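Local coordinates for protein 3-hydroxyadipyl-CoA dehydrogenase (Escherichia coli, PDB 3MOG) that catalyses the NAD-dependent oxidation of (3S)-3-hydroxyadipyl-CoA to 3-oxoadipyl-CoA in the bacterial breakdown of phenylacetate and works as a homotrimer, at residues H27-L32 with L174-Q179; S124-A129 with S157-A162; A212-D217 with G281-R286; I323-E328 with V341-K346. All coordinates share one frame; numbering follows the deposited sequence.

Interaction 1 of 4, residues H27-L32 with L174-Q179; sequences HGHQVL and LSWGKQ
His27 and His29 both close on Trp176, one from the backbone side of the tryptophan and one from its indole edge. Trp176 CA sits over the middle of the His27 ring, 3.6 Å from its centroid and almost on the ring normal, a CH-pi contact. The His27 ring and the five-membered ring of Trp176 are near parallel, planes at 25°, but slid so far apart that they barely overlap; His27 CB lies 3.7 Å from Trp176 CD1. With chi1 at -62°, Trp176 CG stands anti to its carbonyl carbon, which carries the indole past His27 to His29. There His29 NE2 meets the indole edge in plane, 3.1 Å from Trp176 NE1. Among the polar contacts, one water joins His29 NE2 to Ser175 OG, at 2.9 Å from each; Ser175 OG also bonds to Leu172 O. His27 ND1 donates to Val23 O and His29 ND1 to Gln6 O. A leucine in place of Trp176 would probably leave His29 without its indole neighbour and open a gap against Val8 and Ala24. Gly177 ends helix 163-175 in a Schellman motif, and the aromatic cluster joins that end to the loop before strand 31-34 of the Rossmann-type domain.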
# COMPACT_ATOMS: atom_id res chain seq x y z
N HIS C 27 -46.60 -1.12 8.92
CA HIS C 27 -46.98 -2.13 7.95
C HIS C 27 -47.61 -3.38 8.57
O HIS C 27 -47.66 -4.44 7.94
CB HIS C 27 -45.78 -2.50 7.05
CG HIS C 27 -45.41 -1.43 6.07
ND1 HIS C 27 -44.46 -0.46 6.35
CD2 HIS C 27 -45.85 -1.17 4.82
CE1 HIS C 27 -44.35 0.35 5.31
NE2 HIS C 27 -45.17 -0.07 4.37
N GLY C 28 -48.09 -3.26 9.81
CA GLY C 28 -48.92 -4.31 10.42
C GLY C 28 -48.21 -5.26 11.35
O GLY C 28 -48.81 -6.22 11.84
N HIS C 29 -46.94 -4.99 11.63
CA HIS C 29 -46.18 -5.85 12.53
C HIS C 29 -46.20 -5.35 13.96
O HIS C 29 -46.02 -4.16 14.22
CB HIS C 29 -44.73 -6.00 12.05
CG HIS C 29 -44.63 -6.62 10.69
ND1 HIS C 29 -44.47 -7.97 10.50
CD2 HIS C 29 -44.69 -6.07 9.46
CE1 HIS C 29 -44.42 -8.23 9.20
NE2 HIS C 29 -44.56 -7.09 8.55
N GLN C 30 -46.41 -6.29 14.87
CA GLN C 30 -46.15 -6.08 16.28
C GLN C 30 -44.64 -5.90 16.43
O GLN C 30 -43.86 -6.74 15.98
CB GLN C 30 -46.68 -7.28 17.08
CG GLN C 30 -46.42 -7.22 18.58
CD GLN C 30 -47.66 -7.56 19.39
OE1 GLN C 30 -47.64 -8.46 20.24
NE2 GLN C 30 -48.76 -6.84 19.13
N VAL C 31 -44.23 -4.77 17.02
CA VAL C 31 -42.82 -4.46 17.17
C VAL C 31 -42.37 -4.41 18.62
O VAL C 31 -42.86 -3.60 19.41
CB VAL C 31 -42.42 -3.14 16.45
CG1 VAL C 31 -40.94 -2.80 16.68
CG2 VAL C 31 -42.72 -3.23 14.96
N LEU C 32 -41.44 -5.30 18.97
CA LEU C 32 -40.79 -5.26 20.27
C LEU C 32 -39.56 -4.37 20.16
O LEU C 32 -38.56 -4.77 19.57
CB LEU C 32 -40.41 -6.67 20.71
CG LEU C 32 -41.55 -7.69 20.84
CD1 LEU C 32 -41.02 -9.09 21.03
CD2 LEU C 32 -42.51 -7.34 21.97
N LEU C 174 -39.82 -5.64 0.51
CA LEU C 174 -40.77 -5.32 -0.58
C LEU C 174 -42.11 -4.97 0.06
O LEU C 174 -42.62 -3.88 -0.13
CB LEU C 174 -40.91 -6.48 -1.59
CG LEU C 174 -39.89 -6.56 -2.74
CD1 LEU C 174 -40.04 -7.84 -3.57
CD2 LEU C 174 -39.94 -5.33 -3.65
N SER C 175 -42.61 -5.86 0.91
CA SER C 175 -43.88 -5.61 1.61
C SER C 175 -43.87 -4.36 2.52
O SER C 175 -44.94 -3.84 2.84
CB SER C 175 -44.35 -6.86 2.38
OG SER C 175 -43.66 -7.02 3.60
N TRP C 176 -42.69 -3.87 2.91
CA TRP C 176 -42.59 -2.59 3.66
C TRP C 176 -42.43 -1.37 2.74
O TRP C 176 -42.13 -0.25 3.21
CB TRP C 176 -41.47 -2.62 4.70
CG TRP C 176 -41.65 -3.66 5.78
CD1 TRP C 176 -42.76 -4.42 6.01
CD2 TRP C 176 -40.70 -4.04 6.80
NE1 TRP C 176 -42.56 -5.26 7.08
CE2 TRP C 176 -41.31 -5.04 7.59
CE3 TRP C 176 -39.39 -3.63 7.11
CZ2 TRP C 176 -40.65 -5.66 8.67
CZ3 TRP C 176 -38.74 -4.23 8.19
CH2 TRP C 176 -39.37 -5.24 8.96
N GLY C 177 -42.66 -1.58 1.45
CA GLY C 177 -42.56 -0.51 0.45
C GLY C 177 -41.12 -0.09 0.19
O GLY C 177 -40.87 1.03 -0.28
N LYS C 178 -40.18 -0.97 0.51
CA LYS C 178 -38.76 -0.72 0.26
C LYS C 178 -38.33 -1.40 -1.02
O LYS C 178 -39.11 -2.12 -1.65
CB LYS C 178 -37.88 -1.22 1.42
CG LYS C 178 -38.13 -0.57 2.78
CD LYS C 178 -38.15 0.95 2.71
CE LYS C 178 -38.42 1.55 4.09
NZ LYS C 178 -38.51 3.05 4.04
N GLN C 179 -37.08 -1.17 -1.40
CA GLN C 179 -36.48 -1.85 -2.52
C GLN C 179 -35.22 -2.55 -2.03
O GLN C 179 -34.20 -1.91 -1.80
CB GLN C 179 -36.14 -0.85 -3.63
CG GLN C 179 -35.73 -1.49 -4.96
CD GLN C 179 -36.76 -2.48 -5.48
OE1 GLN C 179 -37.93 -2.15 -5.65
NE2 GLN C 179 -36.33 -3.73 -5.71
O HOH W 1 -45.51 -6.72 5.87

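Interaction 2 of 4, residues S124-A129 with S157-A162; sequences SITAIA and SGLATA
Thr126, in the first turn of helix 125-128, reaches across to the loop after strand 152-157 and carries the polar part of this contact. Its OG1 accepts from Leu159 N at 3.1 Å, nearly straight at 164°. A chi1 of -49° turns OG1 anti to the carbonyl carbon and leaves the methyl CG2 to pack on Leu159 CB at 3.7 Å. Ile125, a residue earlier, uses its CG2 branch, which rests against Gly158 N at 3.7 Å, while the rest of the side chain leads away toward Thr118. Gly158 fits between the two: Thr126 OG1 is 3.6 Å from its CA, and a CB there would run into Ile125 CG2. Within the loop, Gly158 N donates to Thr161 OG1 at 2.8 Å, and that hydroxyl also bonds to Val138 O. A valine replacing Thr126 would probably leave the Leu159 amide without its acceptor on the helix. Ile270 of the second subunit packs on Thr126, and Arg273 of that subunit packs on Leu159, placing the contact at the trimer interface. A single directed hydrogen bond is thus set in close apolar packing, with glycine letting the backbones approach to 4.6 Å between Thr126 CA and Gly158 CA.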
# COMPACT_ATOMS: atom_id res chain seq x y z
N SER C 124 -18.51 -6.96 9.48
CA SER C 124 -18.74 -8.19 8.74
C SER C 124 -19.86 -9.01 9.34
O SER C 124 -19.90 -9.23 10.56
CB SER C 124 -17.46 -9.03 8.70
OG SER C 124 -17.71 -10.27 8.04
N ILE C 125 -20.75 -9.49 8.48
CA ILE C 125 -21.83 -10.39 8.88
C ILE C 125 -21.23 -11.71 9.33
O ILE C 125 -21.61 -12.26 10.35
CB ILE C 125 -22.83 -10.64 7.72
CG1 ILE C 125 -23.41 -9.33 7.16
CG2 ILE C 125 -23.94 -11.58 8.15
CD1 ILE C 125 -23.97 -8.35 8.19
N THR C 126 -20.26 -12.18 8.54
CA THR C 126 -19.53 -13.41 8.80
C THR C 126 -18.91 -13.45 10.20
O THR C 126 -18.99 -14.47 10.87
CB THR C 126 -18.44 -13.62 7.71
OG1 THR C 126 -19.05 -13.45 6.43
CG2 THR C 126 -17.84 -15.01 7.79
N ALA C 127 -18.33 -12.33 10.63
CA ALA C 127 -17.73 -12.23 11.96
C ALA C 127 -18.77 -12.15 13.07
O ALA C 127 -18.53 -12.63 14.17
CB ALA C 127 -16.77 -11.04 12.03
N ILE C 128 -19.92 -11.53 12.77
CA ILE C 128 -21.05 -11.50 13.69
C ILE C 128 -21.60 -12.92 13.87
O ILE C 128 -21.83 -13.37 14.99
CB ILE C 128 -22.18 -10.54 13.20
CG1 ILE C 128 -21.73 -9.09 13.35
CG2 ILE C 128 -23.49 -10.75 13.98
CD1 ILE C 128 -22.49 -8.13 12.44
N ALA C 129 -21.73 -13.62 12.74
CA ALA C 129 -22.39 -14.93 12.68
C ALA C 129 -21.47 -16.09 13.03
O ALA C 129 -21.90 -17.25 13.00
CB ALA C 129 -22.96 -15.15 11.30
N SER C 157 -25.58 -10.98 2.66
CA SER C 157 -25.22 -12.36 3.00
C SER C 157 -23.82 -12.44 3.60
O SER C 157 -22.84 -11.94 3.03
CB SER C 157 -25.30 -13.29 1.80
OG SER C 157 -26.62 -13.37 1.28
N GLY C 158 -23.74 -13.06 4.78
CA GLY C 158 -22.46 -13.53 5.28
C GLY C 158 -22.17 -14.85 4.61
O GLY C 158 -22.99 -15.37 3.84
N LEU C 159 -21.00 -15.40 4.91
CA LEU C 159 -20.57 -16.69 4.37
C LEU C 159 -21.61 -17.79 4.52
O LEU C 159 -21.91 -18.51 3.56
CB LEU C 159 -19.26 -17.11 5.05
CG LEU C 159 -18.54 -18.40 4.64
CD1 LEU C 159 -17.95 -18.23 3.24
CD2 LEU C 159 -17.48 -18.72 5.67
N ALA C 160 -22.19 -17.89 5.72
CA ALA C 160 -23.12 -18.95 6.10
C ALA C 160 -24.58 -18.68 5.72
O ALA C 160 -25.39 -19.61 5.73
CB ALA C 160 -23.02 -19.23 7.60
N THR C 161 -24.91 -17.43 5.40
CA THR C 161 -26.30 -17.00 5.18
C THR C 161 -27.02 -17.82 4.12
O THR C 161 -26.61 -17.82 2.95
CB THR C 161 -26.38 -15.51 4.76
OG1 THR C 161 -25.76 -14.68 5.75
CG2 THR C 161 -27.83 -15.05 4.56
N ALA C 162 -28.09 -18.49 4.53
CA ALA C 162 -28.93 -19.26 3.61
C ALA C 162 -29.64 -18.38 2.59
O ALA C 162 -29.94 -17.20 2.86
CB ALA C 162 -29.94 -20.10 4.39

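Interaction 3 of 4, residues A212-D217 with G281-R286; sequences APEVID and GVYDWR
Tyr283 drives its phenol into the N-terminal end of helix 213-223, where the hydroxyl donates to Asp217 OD2 at 2.6 Å. Its chi1 of -61° sets CG anti to the carbonyl carbon, and the ring extends from the loop straight to the helix. Asp217 comes from the opposite direction, and the hydroxyl meets OD2 from above the carboxylate plane, 54° out of it. That carboxylate is held from a second direction as well: Leu231 N donates to OD1 and Glu232 N to OD2, at the start of helix 230-237, whose N-terminal end would probably stabilise the negative charge.

Pro213 fills the space beside the phenol. Its CB lies 3.4 Å from Tyr283 OH and 3.6 Å from Val282 CG1, the branch that also leans over one face of the tyrosine ring. A chi1 of -41° brings Glu214 CG to the ring edge, in plane and 3.8 Å from Tyr283 CE2. The phenol is therefore bordered by proline, glutamate and aspartate from the first five residues of the helix.

Behind it, Asp235 takes the backbone amides of Val282 and Tyr283 and the indole NH of Trp285. Helix 213-223, helix 230-237 and the loop 281-286 are thereby tied together in the all-helical C-terminal domain characteristic of 3-hydroxyacyl-CoA dehydrogenases.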
# COMPACT_ATOMS: atom_id res chain seq x y z
N ALA C 212 -12.19 26.38 -6.77
CA ALA C 212 -12.85 26.59 -5.47
C ALA C 212 -13.83 25.45 -5.18
O ALA C 212 -14.35 24.83 -6.12
CB ALA C 212 -13.58 27.97 -5.47
N PRO C 213 -14.10 25.16 -3.89
CA PRO C 213 -15.02 24.06 -3.58
C PRO C 213 -16.42 24.24 -4.17
O PRO C 213 -17.04 23.25 -4.59
CB PRO C 213 -15.09 24.05 -2.05
CG PRO C 213 -14.28 25.23 -1.57
CD PRO C 213 -13.38 25.65 -2.69
N GLU C 214 -16.88 25.49 -4.20
CA GLU C 214 -18.17 25.87 -4.79
C GLU C 214 -18.24 25.56 -6.27
O GLU C 214 -19.30 25.25 -6.79
CB GLU C 214 -18.44 27.39 -4.62
CG GLU C 214 -18.06 28.00 -3.29
CD GLU C 214 -16.65 28.58 -3.30
OE1 GLU C 214 -16.38 29.50 -4.11
OE2 GLU C 214 -15.81 28.12 -2.50
N VAL C 215 -17.10 25.66 -6.95
CA VAL C 215 -17.05 25.41 -8.39
C VAL C 215 -17.09 23.89 -8.66
O VAL C 215 -17.83 23.43 -9.55
CB VAL C 215 -15.82 26.12 -9.03
CG1 VAL C 215 -15.66 25.75 -10.49
CG2 VAL C 215 -15.98 27.64 -8.90
N ILE C 216 -16.34 23.12 -7.87
CA ILE C 216 -16.38 21.65 -7.93
C ILE C 216 -17.80 21.15 -7.68
O ILE C 216 -18.31 20.34 -8.45
CB ILE C 216 -15.43 21.01 -6.90
CG1 ILE C 216 -14.01 21.56 -7.07
CG2 ILE C 216 -15.50 19.49 -7.00
CD1 ILE C 216 -12.98 21.08 -6.01
N ASP C 217 -18.44 21.65 -6.61
CA ASP C 217 -19.83 21.28 -6.31
C ASP C 217 -20.84 21.67 -7.40
O ASP C 217 -21.83 20.96 -7.63
CB ASP C 217 -20.28 21.88 -4.97
CG ASP C 217 -19.67 21.16 -3.77
OD1 ASP C 217 -19.06 20.08 -3.92
OD2 ASP C 217 -19.80 21.69 -2.65
N GLY C 281 -16.87 23.81 8.06
CA GLY C 281 -16.24 22.62 7.51
C GLY C 281 -15.40 23.04 6.33
O GLY C 281 -14.47 23.83 6.48
N VAL C 282 -15.75 22.51 5.16
CA VAL C 282 -15.24 23.04 3.90
C VAL C 282 -15.81 24.45 3.77
O VAL C 282 -15.10 25.38 3.38
CB VAL C 282 -15.68 22.17 2.69
CG1 VAL C 282 -15.43 22.88 1.38
CG2 VAL C 282 -14.96 20.84 2.69
N TYR C 283 -17.08 24.58 4.13
CA TYR C 283 -17.79 25.84 4.07
C TYR C 283 -18.08 26.41 5.45
O TYR C 283 -18.02 25.70 6.46
CB TYR C 283 -19.12 25.65 3.35
CG TYR C 283 -18.95 25.18 1.94
CD1 TYR C 283 -19.15 23.83 1.61
CD2 TYR C 283 -18.59 26.06 0.92
CE1 TYR C 283 -18.99 23.39 0.31
CE2 TYR C 283 -18.43 25.62 -0.38
CZ TYR C 283 -18.63 24.27 -0.68
OH TYR C 283 -18.47 23.81 -1.97
N ASP C 284 -18.39 27.71 5.45
CA ASP C 284 -18.91 28.41 6.63
C ASP C 284 -20.42 28.33 6.58
O ASP C 284 -21.05 28.76 5.61
CB ASP C 284 -18.46 29.88 6.59
CG ASP C 284 -18.39 30.49 7.97
OD1 ASP C 284 -19.39 30.40 8.72
OD2 ASP C 284 -17.32 31.06 8.30
N TRP C 285 -21.02 27.76 7.63
CA TRP C 285 -22.46 27.55 7.64
C TRP C 285 -23.25 28.63 8.38
O TRP C 285 -24.48 28.56 8.47
CB TRP C 285 -22.78 26.14 8.14
CG TRP C 285 -22.42 25.11 7.11
CD1 TRP C 285 -21.20 24.52 6.93
CD2 TRP C 285 -23.28 24.58 6.09
NE1 TRP C 285 -21.25 23.65 5.87
CE2 TRP C 285 -22.51 23.66 5.34
CE3 TRP C 285 -24.62 24.79 5.74
CZ2 TRP C 285 -23.05 22.95 4.26
CZ3 TRP C 285 -25.15 24.09 4.67
CH2 TRP C 285 -24.36 23.17 3.94
N ARG C 286 -22.53 29.64 8.88
CA ARG C 286 -23.14 30.81 9.50
C ARG C 286 -23.69 31.73 8.41
O ARG C 286 -24.91 31.94 8.32
CB ARG C 286 -22.13 31.54 10.39
CG ARG C 286 -21.44 30.63 11.40
CD ARG C 286 -20.17 31.27 11.94
NE ARG C 286 -19.15 30.26 12.26
CZ ARG C 286 -19.05 29.63 13.43
NH1 ARG C 286 -19.90 29.90 14.42
NH2 ARG C 286 -18.09 28.74 13.61

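Interaction 4 of 4, residues I323-E328 with V341-K346; sequences IETQGE and VVVIDK
Glu324 lies alongside Ile344 on neighbouring parallel strands, both side chains leaving the same face of the sheet. From CB the glutamate runs out extended; CG passes Ile344 CG2 at 3.9 Å, and the carboxylate carbon CD comes to 3.8 Å from Lys346 CE, the two chains crossing at about a right angle. At the tip, OE1 stays 4.5 Å from Lys346 NZ, too far for a salt bridge, though the charges are opposite. OE2 instead makes its salt bridge with Arg440 and accepts from a water at 2.9 Å. That same water donates to Ile344 O and accepts from Lys346 N, linking the glutamate to the backbone at both residues, while a second water connects OE2 with Lys346 O.

The backbones pair in parallel register: Ile323 N donates to Val342 O, Ile344 N to Ile323 O at 2.8 Å, and Thr325 N to Ile344 O. On the face that carries Ile323 and Val343, Ile323 CD1 touches Val341 CG1 at 4.0 Å, next to helix 330-337. Thr325, just past its strand, packs CB on Val343 CG1 at 3.7 Å. Its OG1, anti to its own N (chi1 -174°), accepts from Gly327 N in an ST turn that leads toward the helix.

Two strands of a beta-alpha-beta crossover are thus joined by backbone bonds and apolar side chains, while water links the glutamate tip to the backbone of Ile344 and Lys346, so the glutamate's charge is probably balanced mainly by Arg440.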
# COMPACT_ATOMS: atom_id res chain seq x y z
N ILE C 323 -12.32 20.87 -27.31
CA ILE C 323 -12.24 19.41 -27.23
C ILE C 323 -12.79 18.95 -25.89
O ILE C 323 -12.35 19.42 -24.83
CB ILE C 323 -10.79 18.90 -27.45
CG1 ILE C 323 -10.24 19.40 -28.81
CG2 ILE C 323 -10.74 17.36 -27.41
CD1 ILE C 323 -8.77 19.06 -29.08
N GLU C 324 -13.80 18.09 -25.95
CA GLU C 324 -14.30 17.39 -24.77
C GLU C 324 -13.16 16.54 -24.16
O GLU C 324 -12.44 15.88 -24.89
CB GLU C 324 -15.49 16.51 -25.13
CG GLU C 324 -16.75 17.30 -25.45
CD GLU C 324 -18.00 16.45 -25.42
OE1 GLU C 324 -18.58 16.21 -26.49
OE2 GLU C 324 -18.41 16.01 -24.31
N THR C 325 -12.99 16.60 -22.84
CA THR C 325 -11.83 15.94 -22.18
C THR C 325 -11.81 14.43 -22.36
O THR C 325 -12.84 13.76 -22.19
CB THR C 325 -11.69 16.30 -20.67
OG1 THR C 325 -10.48 15.73 -20.17
CG2 THR C 325 -12.88 15.82 -19.83
N GLN C 326 -10.65 13.94 -22.77
CA GLN C 326 -10.30 12.52 -22.80
C GLN C 326 -9.19 12.25 -21.76
O GLN C 326 -8.60 11.16 -21.71
CB GLN C 326 -9.80 12.13 -24.19
CG GLN C 326 -10.84 12.34 -25.32
CD GLN C 326 -10.25 12.21 -26.73
OE1 GLN C 326 -9.19 11.61 -26.93
NE2 GLN C 326 -10.95 12.77 -27.71
N GLY C 327 -8.88 13.26 -20.95
CA GLY C 327 -7.89 13.11 -19.88
C GLY C 327 -6.52 13.65 -20.21
O GLY C 327 -5.60 13.54 -19.40
N GLU C 328 -6.39 14.22 -21.41
CA GLU C 328 -5.20 14.96 -21.79
C GLU C 328 -5.42 16.45 -21.55
O GLU C 328 -6.54 16.93 -21.67
CB GLU C 328 -4.85 14.71 -23.24
CG GLU C 328 -4.52 13.26 -23.56
CD GLU C 328 -4.12 13.07 -25.01
OE1 GLU C 328 -2.90 13.02 -25.30
OE2 GLU C 328 -5.03 12.99 -25.87
N VAL C 341 -6.17 25.56 -27.89
CA VAL C 341 -7.10 24.52 -27.47
C VAL C 341 -7.81 24.91 -26.18
O VAL C 341 -7.17 25.34 -25.21
CB VAL C 341 -6.41 23.12 -27.32
CG1 VAL C 341 -7.38 22.08 -26.77
CG2 VAL C 341 -5.86 22.62 -28.63
N VAL C 342 -9.14 24.78 -26.17
CA VAL C 342 -9.90 24.82 -24.94
C VAL C 342 -10.45 23.41 -24.67
O VAL C 342 -11.08 22.80 -25.53
CB VAL C 342 -11.02 25.89 -24.98
CG1 VAL C 342 -11.82 25.91 -23.67
CG2 VAL C 342 -10.44 27.26 -25.26
N VAL C 343 -10.17 22.89 -23.48
CA VAL C 343 -10.73 21.60 -23.05
C VAL C 343 -12.06 21.83 -22.30
O VAL C 343 -12.13 22.67 -21.42
CB VAL C 343 -9.71 20.79 -22.22
CG1 VAL C 343 -10.39 19.74 -21.35
CG2 VAL C 343 -8.69 20.11 -23.14
N ILE C 344 -13.10 21.10 -22.67
CA ILE C 344 -14.39 21.22 -22.01
C ILE C 344 -14.80 19.92 -21.30
O ILE C 344 -14.52 18.81 -21.75
CB ILE C 344 -15.51 21.72 -22.99
CG1 ILE C 344 -16.86 21.84 -22.30
CG2 ILE C 344 -15.65 20.80 -24.20
CD1 ILE C 344 -17.95 22.38 -23.20
N ASP C 345 -15.47 20.11 -20.17
CA ASP C 345 -15.94 19.05 -19.31
C ASP C 345 -17.43 19.27 -19.17
O ASP C 345 -17.87 20.14 -18.41
CB ASP C 345 -15.27 19.24 -17.95
CG ASP C 345 -15.57 18.14 -16.97
OD1 ASP C 345 -15.59 18.43 -15.75
OD2 ASP C 345 -15.75 16.99 -17.40
N LYS C 346 -18.22 18.49 -19.90
CA LYS C 346 -19.68 18.71 -19.91
C LYS C 346 -20.47 17.43 -19.99
O LYS C 346 -20.01 16.45 -20.59
CB LYS C 346 -20.10 19.65 -21.06
CG LYS C 346 -19.82 19.12 -22.47
CD LYS C 346 -20.74 19.74 -23.52
CE LYS C 346 -20.27 19.40 -24.94
NZ LYS C 346 -21.20 19.86 -26.01
O HOH W 2 -16.87 17.06 -22.08
O HOH W 3 -21.18 15.17 -22.83

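Interactions 1 and 2 belong to the N-terminal NAD-binding domain, their centres 23 Å apart, and both involve an end of helix 163-175: residues 157-162 lead into it and 174-179 leave it. Interaction 2 lies within the stretch of chain that interaction 1 spans, and of the four it alone touches another subunit. Interactions 3 and 4 follow later in sequence, in the first of the two helical C-terminal-type domains and in the reduced Rossmann-fold domain; their centres are 25 Å apart and their nearest atoms about 8 Å. Across the chain, 49 Å separates the centres of interactions 1 and 4. A glycerol, probably from the crystallisation liquor, lies about 4 Å from the Tyr283 side chain of interaction 3.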